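Local coordinates for putative cell invasion protein with MAC/Perforin domain (Bacteroides thetaiotaomicron VPI-5482, PDB 3KK7), which is of unknown function but, as a member of the membrane-attack complex/perforin family, may insert into membranes or form pores, at residues S289-S294 against Y311-Y316. Residues are numbered along the deposited sequence; the frame is centred on the assembly and turned at random.
Sequences SALSYS and YDITNY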
loop_
_atom_site.group_PDB
_atom_site.type_symbol
_atom_site.label_atom_id
_atom_site.label_comp_id
_atom_site.label_asym_id
_atom_site.label_seq_id
_atom_site.Cartn_x
_atom_site.Cartn_y
_atom_site.Cartn_z
ATOM N N SER A 289 13.510 0.155 -37.650
ATOM C CA SER A 289 14.597 -0.785 -37.978
ATOM C C SER A 289 14.391 -2.098 -37.245
ATOM O O SER A 289 14.961 -3.098 -37.615
ATOM C CB SER A 289 15.979 -0.201 -37.620
ATOM O OG SER A 289 16.193 1.042 -38.257
ATOM N N ALA A 290 13.602 -2.097 -36.177
ATOM C CA ALA A 290 13.175 -3.361 -35.555
ATOM C C ALA A 290 11.971 -3.054 -34.708
ATOM O O ALA A 290 11.941 -1.996 -34.058
ATOM C CB ALA A 290 14.286 -3.966 -34.684
ATOM N N LEU A 291 10.979 -3.945 -34.722
ATOM C CA LEU A 291 9.841 -3.882 -33.794
ATOM C C LEU A 291 9.506 -5.287 -33.361
ATOM O O LEU A 291 9.117 -6.097 -34.174
ATOM C CB LEU A 291 8.606 -3.259 -34.438
ATOM C CG LEU A 291 7.399 -3.100 -33.498
ATOM C CD1 LEU A 291 7.711 -2.195 -32.306
ATOM C CD2 LEU A 291 6.255 -2.551 -34.294
ATOM N N SER A 292 9.646 -5.547 -32.069
ATOM C CA SER A 292 9.441 -6.870 -31.513
ATOM C C SER A 292 8.285 -6.837 -30.553
ATOM O O SER A 292 7.907 -5.757 -30.104
ATOM C CB SER A 292 10.686 -7.331 -30.794
ATOM O OG SER A 292 11.656 -7.680 -31.758
ATOM N N TYR A 293 7.711 -8.008 -30.259
ATOM C CA TYR A 293 6.556 -8.093 -29.334
ATOM C C TYR A 293 6.522 -9.348 -28.508
ATOM O O TYR A 293 7.148 -10.331 -28.847
ATOM C CB TYR A 293 5.246 -8.020 -30.098
ATOM C CG TYR A 293 4.854 -9.288 -30.879
ATOM C CD1 TYR A 293 5.404 -9.559 -32.129
ATOM C CD2 TYR A 293 3.873 -10.167 -30.400
ATOM C CE1 TYR A 293 5.025 -10.677 -32.863
ATOM C CE2 TYR A 293 3.496 -11.322 -31.140
ATOM C CZ TYR A 293 4.072 -11.556 -32.364
ATOM O OH TYR A 293 3.741 -12.655 -33.104
ATOM N N SER A 294 5.766 -9.302 -27.426
ATOM C CA SER A 294 5.517 -10.462 -26.624
ATOM C C SER A 294 4.071 -10.391 -26.182
ATOM O O SER A 294 3.597 -9.332 -25.811
ATOM C CB SER A 294 6.462 -10.488 -25.420
ATOM O OG SER A 294 6.108 -11.489 -24.474
ATOM N N TYR A 311 9.342 -11.709 -30.298
ATOM C CA TYR A 311 9.289 -12.056 -31.698
ATOM C C TYR A 311 9.298 -10.791 -32.527
ATOM O O TYR A 311 8.731 -9.774 -32.117
ATOM C CB TYR A 311 8.002 -12.866 -32.005
ATOM C CG TYR A 311 7.905 -14.176 -31.252
ATOM C CD1 TYR A 311 8.885 -15.154 -31.402
ATOM C CD2 TYR A 311 6.842 -14.439 -30.380
ATOM C CE1 TYR A 311 8.814 -16.359 -30.708
ATOM C CE2 TYR A 311 6.758 -15.649 -29.683
ATOM C CZ TYR A 311 7.752 -16.601 -29.857
ATOM O OH TYR A 311 7.712 -17.805 -29.183
ATOM N N ASP A 312 9.949 -10.865 -33.688
ATOM C CA ASP A 312 9.890 -9.784 -34.660
ATOM C C ASP A 312 8.485 -9.785 -35.299
ATOM O O ASP A 312 8.034 -10.807 -35.866
ATOM C CB ASP A 312 10.983 -9.933 -35.724
ATOM C CG ASP A 312 10.910 -8.855 -36.794
ATOM O OD1 ASP A 312 9.860 -8.766 -37.468
ATOM O OD2 ASP A 312 11.909 -8.107 -36.974
ATOM N N ILE A 313 7.825 -8.625 -35.222
ATOM C CA ILE A 313 6.431 -8.456 -35.643
ATOM C C ILE A 313 6.170 -8.865 -37.096
ATOM O O ILE A 313 5.085 -9.374 -37.417
ATOM C CB ILE A 313 5.957 -6.992 -35.395
ATOM C CG1 ILE A 313 4.427 -6.896 -35.362
ATOM C CG2 ILE A 313 6.564 -6.043 -36.419
ATOM C CD1 ILE A 313 3.783 -7.572 -34.187
ATOM N N THR A 314 7.160 -8.669 -37.960
ATOM C CA THR A 314 7.021 -9.009 -39.366
ATOM C C THR A 314 7.399 -10.468 -39.681
ATOM O O THR A 314 7.161 -10.934 -40.783
ATOM C CB THR A 314 7.934 -8.140 -40.210
ATOM O OG1 THR A 314 9.296 -8.520 -39.976
ATOM C CG2 THR A 314 7.761 -6.676 -39.864
ATOM N N ASN A 315 8.010 -11.173 -38.734
ATOM C CA ASN A 315 8.486 -12.527 -38.972
ATOM C C ASN A 315 7.567 -13.576 -38.380
ATOM O O ASN A 315 7.408 -14.650 -38.957
ATOM C CB ASN A 315 9.887 -12.707 -38.391
ATOM C CG ASN A 315 10.551 -14.021 -38.833
ATOM O OD1 ASN A 315 10.651 -14.332 -40.045
ATOM N ND2 ASN A 315 11.050 -14.777 -37.846
ATOM N N TYR A 316 6.965 -13.296 -37.228
ATOM C CA TYR A 316 6.180 -14.322 -36.581
ATOM C C TYR A 316 4.819 -13.832 -36.140
ATOM O O TYR A 316 4.695 -12.843 -35.416
ATOM C CB TYR A 316 6.964 -14.919 -35.422
ATOM C CG TYR A 316 6.298 -16.130 -34.821
ATOM C CD1 TYR A 316 6.181 -17.330 -35.559
ATOM C CD2 TYR A 316 5.778 -16.092 -33.527
ATOM C CE1 TYR A 316 5.567 -18.460 -35.012
ATOM C CE2 TYR A 316 5.147 -17.201 -32.979
ATOM C CZ TYR A 316 5.047 -18.385 -33.725
ATOM O OH TYR A 316 4.423 -19.481 -33.182
#
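Tyr311 O receives one hydrogen bond from the facing strand, from Tyr293 N at 2.8 Å and in the carbonyl plane, and a bent CA-H...O contact from Ser292 CA at 3.0 Å. Tyr311 N returns a bond to Tyr293 O, completing an antiparallel hydrogen-bonded pair beside the non-hydrogen-bonded pair Ser292-Asp312. Past this pair, Ile313 N meets Leu291 O almost straight (174°, 3.0 Å).

The Tyr293 side chain carries the contact beyond the ladder. With CG set between the backbone N and carbonyl carbon (chi1 74°), its ring reaches across segment 311-316. Tyr293 OH donates to Tyr316 O at 2.5 Å; the acceptor lies in the plane of the ring, at its edge, whereas the hydroxyl sits 43° out of the Tyr316 carbonyl plane. The side chains of Ile313 and Tyr293 cross at about a right angle, Ile313 CD1 lying 3.3 Å from Tyr293 CD1, and Ile313 runs alongside Leu291. Phe226 and Ile284 pack against both aliphatic chains.

Asp312 OD1 accepts from Thr314 N (2.7 Å), which makes an Asx turn just after strand 311-312, and also from Thr314 OG1. Strand 288-298, hydrogen-bonded to 220-230 on its other side, thus gains a short antiparallel strand, 311-312, in the large sheet of the MACPF domain.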